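PDB 6WTE: B12-binding domain-containing protein from Kitasatospora setae, which is a cobalamin- and [4Fe-4S]-dependent methyltransferase of the radical S-adenosylmethionine family, TsrM, which probably transfers its methyl group by a non-radical route. Local coordinates for residues G371-P383 with F397-L411. Numbering follows the deposited sequence.
Sequences GILTMVEALFGMP and FMALDATVTGFSLGL. With EDO (1,2-ethanediol), chain K.
Thr374 and Thr403 open a parallel strand pair that illustrates the beta-alpha-beta unit in the partial barrel of the radical SAM fold: strands 373-380 and 404-409, linked through helix 387-398, run side by side and nearly parallel. Before the regular ladder begins, the two threonines exchange bonds. Thr374 N donates to Thr403 OG1 over 3.0 Å, nearly straight at 172°, while Thr403 N donates to Thr374 OG1. With chi1 at 49°, Thr374 OG1 sits between its own backbone N and carbonyl carbon, where it can receive that N-H. Thr403 OG1 also hydrogen-bonds to O1 of a 1,2-ethanediol, probably from the crystallisation liquor. A valine in place of Thr403 would probably leave the Thr374 amide without its acceptor and weaken the start of the pairing. From there the backbone bonds alternate, from Val404 N to Thr374 O through to Gly410 N to Phe380 O.

Apolar packing differs on the two faces. On that of Val376, Ala378 and Phe380, the end of helix 387-398 and the loop after it pack: from the helix, Phe397 CE2 lies 3.6 Å from Ala378 CB. Val376 divides its methyls, CG1 meeting Phe397 and Val376 CG2 reaching Ala402 CB of the loop at 3.6 Å. The Phe380 and Phe407 rings lie rim to rim, planes 17° apart, with Val394 of helix 387-398 touching both. On the other face, Met375 extends its thioether across Val404 CG1, and Gly406, lacking a side chain, leaves room for Met375 CE and the Glu377 carboxylate.

The Glu377 side chain lies about 8 Å from the bound cobalamin. One water bridges the strands, donating to Glu377 OE1 and Ala378 O and accepting from Ser408 OG at 2.7 Å.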
ATOM      1  N   GLY A 371      -4.820 -27.389   1.082  1.00 15.18           N
ATOM      2  CA  GLY A 371      -4.213 -26.999   2.339  1.00 17.91           C
ATOM      3  C   GLY A 371      -3.644 -25.601   2.332  1.00 16.90           C
ATOM      4  O   GLY A 371      -2.700 -25.315   3.076  1.00 17.85           O
ATOM      5  N   ILE A 372      -4.188 -24.725   1.496  1.00 13.15           N
ATOM      6  CA  ILE A 372      -3.780 -23.327   1.426  1.00 11.86           C
ATOM      7  C   ILE A 372      -4.792 -22.507   2.208  1.00 14.38           C
ATOM      8  O   ILE A 372      -6.001 -22.600   1.959  1.00 14.46           O
ATOM      9  CB  ILE A 372      -3.693 -22.855  -0.032  1.00 11.66           C
ATOM     10  CG1 ILE A 372      -2.577 -23.602  -0.755  1.00 12.20           C
ATOM     11  CG2 ILE A 372      -3.496 -21.331  -0.118  1.00 11.64           C
ATOM     12  CD1 ILE A 372      -2.598 -23.366  -2.246  1.00 13.88           C
ATOM     13  N   LEU A 373      -4.299 -21.707   3.149  1.00 13.22           N
ATOM     14  CA  LEU A 373      -5.155 -20.868   3.969  1.00 11.58           C
ATOM     15  C   LEU A 373      -5.715 -19.715   3.136  1.00 11.28           C
ATOM     16  O   LEU A 373      -5.151 -19.317   2.109  1.00 11.24           O
ATOM     17  CB  LEU A 373      -4.375 -20.322   5.171  1.00 11.64           C
ATOM     18  CG  LEU A 373      -3.574 -21.355   5.978  1.00 15.35           C
ATOM     19  CD1 LEU A 373      -2.705 -20.680   7.022  1.00 15.73           C
ATOM     20  CD2 LEU A 373      -4.504 -22.340   6.637  1.00 16.20           C
ATOM     21  N   THR A 374      -6.854 -19.192   3.577  1.00 12.55           N
ATOM     22  CA  THR A 374      -7.569 -18.160   2.837  1.00 11.29           C
ATOM     23  C   THR A 374      -8.012 -17.039   3.760  1.00 11.86           C
ATOM     24  O   THR A 374      -8.532 -17.290   4.852  1.00 11.25           O
ATOM     25  CB  THR A 374      -8.803 -18.736   2.142  1.00 14.02           C
ATOM     26  OG1 THR A 374      -9.555 -19.504   3.088  1.00 14.15           O
ATOM     27  CG2 THR A 374      -8.397 -19.628   0.982  1.00 12.97           C
ATOM     28  N   MET A 375      -7.833 -15.802   3.304  1.00 12.91           N
ATOM     29  CA  MET A 375      -8.436 -14.646   3.948  1.00 12.34           C
ATOM     30  C   MET A 375      -9.296 -13.916   2.928  1.00 13.95           C
ATOM     31  O   MET A 375      -8.784 -13.445   1.907  1.00 14.38           O
ATOM     32  CB  MET A 375      -7.383 -13.704   4.518  1.00 14.60           C
ATOM     33  CG  MET A 375      -8.013 -12.473   5.100  1.00 18.14           C
ATOM     34  SD  MET A 375      -7.004 -11.775   6.387  1.00 17.83           S
ATOM     35  CE  MET A 375      -7.974 -10.319   6.787  1.00 21.62           C
ATOM     36  N   VAL A 376     -10.595 -13.826   3.203  1.00 11.47           N
ATOM     37  CA  VAL A 376     -11.544 -13.146   2.324  1.00 13.02           C
ATOM     38  C   VAL A 376     -11.888 -11.794   2.931  1.00 11.90           C
ATOM     39  O   VAL A 376     -12.278 -11.714   4.103  1.00 14.72           O
ATOM     40  CB  VAL A 376     -12.809 -13.993   2.112  1.00 10.94           C
ATOM     41  CG1 VAL A 376     -13.819 -13.243   1.242  1.00 14.37           C
ATOM     42  CG2 VAL A 376     -12.450 -15.325   1.482  1.00 15.45           C
ATOM     43  N   GLU A 377     -11.781 -10.736   2.124  1.00 12.50           N
ATOM     44  CA  GLU A 377     -11.980  -9.367   2.580  1.00 12.19           C
ATOM     45  C   GLU A 377     -13.276  -8.796   2.019  1.00 14.02           C
ATOM     46  O   GLU A 377     -13.609  -9.018   0.852  1.00 14.22           O
ATOM     47  CB  GLU A 377     -10.812  -8.475   2.157  1.00 18.03           C
ATOM     48  CG  GLU A 377      -9.460  -9.015   2.562  1.00 18.90           C
ATOM     49  CD  GLU A 377      -8.903  -8.326   3.783  1.00 29.85           C
ATOM     50  OE1 GLU A 377      -9.700  -7.800   4.595  1.00 28.03           O
ATOM     51  OE2 GLU A 377      -7.664  -8.314   3.929  1.00 30.96           O
ATOM     52  N   ALA A 378     -14.010  -8.077   2.866  1.00 12.18           N
ATOM     53  CA  ALA A 378     -15.197  -7.336   2.469  1.00 15.12           C
ATOM     54  C   ALA A 378     -15.048  -5.870   2.858  1.00 13.02           C
ATOM     55  O   ALA A 378     -14.420  -5.540   3.867  1.00 13.01           O
ATOM     56  CB  ALA A 378     -16.455  -7.913   3.124  1.00 15.44           C
ATOM     57  N   LEU A 379     -15.622  -4.987   2.044  1.00 12.31           N
ATOM     58  CA  LEU A 379     -15.633  -3.554   2.331  1.00 11.86           C
ATOM     59  C   LEU A 379     -17.073  -3.072   2.302  1.00 12.27           C
ATOM     60  O   LEU A 379     -17.767  -3.249   1.297  1.00 13.03           O
ATOM     61  CB  LEU A 379     -14.778  -2.775   1.327  1.00 12.44           C
ATOM     62  CG  LEU A 379     -14.855  -1.251   1.443  1.00 15.98           C
ATOM     63  CD1 LEU A 379     -14.457  -0.763   2.835  1.00 13.19           C
ATOM     64  CD2 LEU A 379     -13.991  -0.599   0.366  1.00 15.66           C
ATOM     65  N   PHE A 380     -17.528  -2.483   3.405  1.00 11.96           N
ATOM     66  CA  PHE A 380     -18.903  -2.026   3.530  1.00 11.93           C
ATOM     67  C   PHE A 380     -18.961  -0.507   3.546  1.00 12.48           C
ATOM     68  O   PHE A 380     -18.065   0.155   4.069  1.00 14.14           O
ATOM     69  CB  PHE A 380     -19.552  -2.576   4.802  1.00 12.30           C
ATOM     70  CG  PHE A 380     -19.719  -4.066   4.792  1.00 13.12           C
ATOM     71  CD1 PHE A 380     -20.210  -4.711   3.663  1.00 14.82           C
ATOM     72  CD2 PHE A 380     -19.370  -4.826   5.898  1.00 16.75           C
ATOM     73  CE1 PHE A 380     -20.361  -6.084   3.645  1.00 14.85           C
ATOM     74  CE2 PHE A 380     -19.525  -6.200   5.890  1.00 16.53           C
ATOM     75  CZ  PHE A 380     -20.015  -6.831   4.761  1.00 16.82           C
ATOM     76  N   GLY A 381     -20.030   0.036   2.968  1.00 13.46           N
ATOM     77  CA  GLY A 381     -20.252   1.470   2.953  1.00 12.40           C
ATOM     78  C   GLY A 381     -20.088   2.138   1.604  1.00 12.75           C
ATOM     79  O   GLY A 381     -20.208   3.368   1.527  1.00 14.19           O
ATOM     80  N   MET A 382     -19.795   1.388   0.544  1.00 11.93           N
ATOM     81  CA  MET A 382     -19.708   1.959  -0.791  1.00 11.80           C
ATOM     82  C   MET A 382     -21.104   2.386  -1.250  1.00 13.14           C
ATOM     83  O   MET A 382     -22.106   2.025  -0.627  1.00 12.51           O
ATOM     84  CB  MET A 382     -19.073   0.948  -1.747  1.00 11.48           C
ATOM     85  CG  MET A 382     -17.584   0.719  -1.505  1.00 12.61           C
ATOM     86  SD  MET A 382     -16.572   2.182  -1.872  1.00 13.10           S
ATOM     87  CE  MET A 382     -16.497   2.093  -3.654  1.00 14.41           C
ATOM     88  N   PRO A 383     -21.200   3.177  -2.319  1.00 13.37           N
ATOM     89  CA  PRO A 383     -22.518   3.669  -2.754  1.00 12.94           C
ATOM     90  C   PRO A 383     -23.483   2.519  -3.007  1.00 12.78           C
ATOM     91  O   PRO A 383     -23.145   1.534  -3.671  1.00 15.43           O
ATOM     92  CB  PRO A 383     -22.196   4.444  -4.036  1.00 13.85           C
ATOM     93  CG  PRO A 383     -20.783   4.917  -3.829  1.00 12.14           C
ATOM     94  CD  PRO A 383     -20.118   3.739  -3.143  1.00 11.87           C
ATOM     95  N   PHE A 397     -20.429 -14.446   2.777  1.00 13.60           N
ATOM     96  CA  PHE A 397     -18.990 -14.570   2.997  1.00 12.24           C
ATOM     97  C   PHE A 397     -18.677 -15.525   4.147  1.00 15.10           C
ATOM     98  O   PHE A 397     -17.768 -16.356   4.042  1.00 13.49           O
ATOM     99  CB  PHE A 397     -18.363 -13.197   3.270  1.00 12.01           C
ATOM    100  CG  PHE A 397     -18.055 -12.409   2.036  1.00 11.72           C
ATOM    101  CD1 PHE A 397     -18.740 -12.628   0.851  1.00 15.73           C
ATOM    102  CD2 PHE A 397     -17.056 -11.440   2.056  1.00 12.65           C
ATOM    103  CE1 PHE A 397     -18.445 -11.877  -0.289  1.00 16.00           C
ATOM    104  CE2 PHE A 397     -16.761 -10.692   0.919  1.00 17.38           C
ATOM    105  CZ  PHE A 397     -17.455 -10.919  -0.252  1.00 15.18           C
ATOM    106  N   MET A 398     -19.408 -15.414   5.259  1.00 14.87           N
ATOM    107  CA  MET A 398     -19.124 -16.262   6.410  1.00 14.72           C
ATOM    108  C   MET A 398     -19.349 -17.736   6.091  1.00 14.47           C
ATOM    109  O   MET A 398     -18.654 -18.601   6.638  1.00 15.91           O
ATOM    110  CB  MET A 398     -19.978 -15.829   7.604  1.00 13.88           C
ATOM    111  CG  MET A 398     -19.562 -14.488   8.194  1.00 13.61           C
ATOM    112  SD  MET A 398     -17.880 -14.536   8.854  1.00 17.82           S
ATOM    113  CE  MET A 398     -18.134 -15.706  10.186  1.00 17.33           C
ATOM    114  N   ALA A 399     -20.290 -18.039   5.195  1.00 16.09           N
ATOM    115  CA  ALA A 399     -20.556 -19.426   4.825  1.00 15.14           C
ATOM    116  C   ALA A 399     -19.440 -20.037   3.987  1.00 18.63           C
ATOM    117  O   ALA A 399     -19.427 -21.259   3.806  1.00 15.67           O
ATOM    118  CB  ALA A 399     -21.890 -19.522   4.075  1.00 15.94           C
ATOM    119  N   LEU A 400     -18.509 -19.223   3.475  1.00 15.78           N
ATOM    120  CA  LEU A 400     -17.356 -19.757   2.750  1.00 16.26           C
ATOM    121  C   LEU A 400     -16.453 -20.594   3.645  1.00 17.46           C
ATOM    122  O   LEU A 400     -15.720 -21.456   3.148  1.00 19.13           O
ATOM    123  CB  LEU A 400     -16.537 -18.616   2.145  1.00 18.38           C
ATOM    124  CG  LEU A 400     -17.144 -17.801   1.009  1.00 16.99           C
ATOM    125  CD1 LEU A 400     -16.296 -16.561   0.795  1.00 15.38           C
ATOM    126  CD2 LEU A 400     -17.191 -18.639  -0.259  1.00 17.87           C
ATOM    127  N   ASP A 401     -16.469 -20.340   4.953  1.00 16.33           N
ATOM    128  CA  ASP A 401     -15.535 -20.969   5.888  1.00 19.83           C
ATOM    129  C   ASP A 401     -14.085 -20.660   5.523  1.00 17.08           C
ATOM    130  O   ASP A 401     -13.202 -21.511   5.636  1.00 18.93           O
ATOM    131  CB  ASP A 401     -15.758 -22.483   5.973  1.00 22.04           C
ATOM    132  CG  ASP A 401     -16.951 -22.851   6.831  1.00 31.07           C
ATOM    133  OD1 ASP A 401     -17.538 -21.936   7.449  1.00 30.81           O
ATOM    134  OD2 ASP A 401     -17.302 -24.053   6.883  1.00 31.43           O
ATOM    135  N   ALA A 402     -13.831 -19.429   5.082  1.00 15.04           N
ATOM    136  CA  ALA A 402     -12.456 -19.005   4.871  1.00 13.64           C
ATOM    137  C   ALA A 402     -11.701 -19.044   6.190  1.00 13.26           C
ATOM    138  O   ALA A 402     -12.292 -18.934   7.268  1.00 14.75           O
ATOM    139  CB  ALA A 402     -12.408 -17.597   4.284  1.00 14.21           C
ATOM    140  N   THR A 403     -10.381 -19.211   6.107  1.00 11.97           N
ATOM    141  CA  THR A 403      -9.591 -19.250   7.334  1.00 13.58           C
ATOM    142  C   THR A 403      -9.854 -18.008   8.165  1.00 12.05           C
ATOM    143  O   THR A 403     -10.119 -18.088   9.369  1.00 13.80           O
ATOM    144  CB  THR A 403      -8.096 -19.366   7.029  1.00 12.97           C
ATOM    145  OG1 THR A 403      -7.872 -20.404   6.069  1.00 14.47           O
ATOM    146  CG2 THR A 403      -7.322 -19.666   8.309  1.00 13.08           C
ATOM    147  N   VAL A 404      -9.792 -16.847   7.525  1.00 11.84           N
ATOM    148  CA  VAL A 404     -10.122 -15.577   8.148  1.00 12.13           C
ATOM    149  C   VAL A 404     -11.017 -14.813   7.188  1.00 11.92           C
ATOM    150  O   VAL A 404     -10.812 -14.852   5.968  1.00 11.32           O
ATOM    151  CB  VAL A 404      -8.856 -14.760   8.493  1.00 13.29           C
ATOM    152  CG1 VAL A 404      -9.227 -13.400   9.069  1.00 14.98           C
ATOM    153  CG2 VAL A 404      -7.975 -15.530   9.485  1.00 12.01           C
ATOM    154  N   THR A 405     -12.018 -14.132   7.734  1.00 11.92           N
ATOM    155  CA  THR A 405     -12.857 -13.219   6.966  1.00 11.61           C
ATOM    156  C   THR A 405     -12.706 -11.834   7.578  1.00 11.60           C
ATOM    157  O   THR A 405     -13.006 -11.640   8.760  1.00 12.22           O
ATOM    158  CB  THR A 405     -14.314 -13.679   6.980  1.00 12.30           C
ATOM    159  OG1 THR A 405     -14.344 -15.076   6.685  1.00 14.08           O
ATOM    160  CG2 THR A 405     -15.124 -12.938   5.922  1.00 11.76           C
ATOM    161  N   GLY A 406     -12.251 -10.879   6.779  1.00 14.34           N
ATOM    162  CA  GLY A 406     -11.975  -9.529   7.247  1.00 13.97           C
ATOM    163  C   GLY A 406     -13.006  -8.561   6.699  1.00 15.05           C
ATOM    164  O   GLY A 406     -13.346  -8.612   5.512  1.00 14.09           O
ATOM    165  N   PHE A 407     -13.499  -7.685   7.569  1.00 14.82           N
ATOM    166  CA  PHE A 407     -14.494  -6.688   7.200  1.00 15.84           C
ATOM    167  C   PHE A 407     -13.944  -5.290   7.444  1.00 16.42           C
ATOM    168  O   PHE A 407     -13.348  -5.019   8.491  1.00 21.25           O
ATOM    169  CB  PHE A 407     -15.785  -6.877   7.995  1.00 16.45           C
ATOM    170  CG  PHE A 407     -16.402  -8.233   7.836  1.00 14.40           C
ATOM    171  CD1 PHE A 407     -17.208  -8.517   6.744  1.00 16.42           C
ATOM    172  CD2 PHE A 407     -16.165  -9.233   8.768  1.00 19.40           C
ATOM    173  CE1 PHE A 407     -17.777  -9.765   6.588  1.00 18.35           C
ATOM    174  CE2 PHE A 407     -16.731 -10.483   8.618  1.00 18.41           C
ATOM    175  CZ  PHE A 407     -17.542 -10.751   7.528  1.00 17.06           C
ATOM    176  N   SER A 408     -14.151  -4.407   6.472  1.00 13.81           N
ATOM    177  CA  SER A 408     -13.770  -3.007   6.574  1.00 13.99           C
ATOM    178  C   SER A 408     -15.002  -2.130   6.371  1.00 14.06           C
ATOM    179  O   SER A 408     -15.988  -2.552   5.762  1.00 11.84           O
ATOM    180  CB  SER A 408     -12.693  -2.652   5.542  1.00 15.56           C
ATOM    181  OG  SER A 408     -11.510  -3.410   5.749  1.00 18.48           O
ATOM    182  N   LEU A 409     -14.932  -0.892   6.878  1.00 13.76           N
ATOM    183  CA  LEU A 409     -16.059   0.039   6.866  1.00 14.67           C
ATOM    184  C   LEU A 409     -15.605   1.422   6.428  1.00 12.07           C
ATOM    185  O   LEU A 409     -14.668   1.985   7.007  1.00 13.60           O
ATOM    186  CB  LEU A 409     -16.708   0.157   8.249  1.00 16.91           C
ATOM    187  CG  LEU A 409     -17.735  -0.880   8.685  1.00 24.70           C
ATOM    188  CD1 LEU A 409     -18.042  -0.706  10.164  1.00 25.31           C
ATOM    189  CD2 LEU A 409     -18.990  -0.709   7.857  1.00 22.05           C
ATOM    190  N   GLY A 410     -16.293   1.989   5.444  1.00 12.09           N
ATOM    191  CA  GLY A 410     -16.002   3.338   5.002  1.00 12.29           C
ATOM    192  C   GLY A 410     -14.822   3.394   4.046  1.00 14.26           C
ATOM    193  O   GLY A 410     -14.027   2.462   3.927  1.00 15.49           O
ATOM    194  N   LEU A 411     -14.706   4.526   3.348  1.00 11.75           N
ATOM    195  CA  LEU A 411     -13.658   4.703   2.348  1.00 11.23           C
ATOM    196  C   LEU A 411     -12.989   6.056   2.523  1.00 11.80           C
ATOM    197  O   LEU A 411     -13.650   7.093   2.399  1.00 12.08           O
ATOM    198  CB  LEU A 411     -14.223   4.588   0.929  1.00 14.43           C
ATOM    199  CG  LEU A 411     -13.168   4.809  -0.160  1.00 13.72           C
ATOM    200  CD1 LEU A 411     -12.111   3.719  -0.089  1.00 18.14           C
ATOM    201  CD2 LEU A 411     -13.786   4.872  -1.542  1.00 14.37           C
TER
HETATM  202  C1  EDO K 809      -8.549 -23.094   7.578  1.00 26.67           C
HETATM  203  O1  EDO K 809      -9.185 -22.524   6.429  1.00 27.03           O
HETATM  204  C2  EDO K 809      -7.758 -24.312   7.126  1.00 30.11           C
HETATM  205  O2  EDO K 809      -7.014 -24.816   8.238  1.00 29.93           O
HETATM  206  O   HOH W   1     -11.609  -5.669   4.362  1.00 22.34           O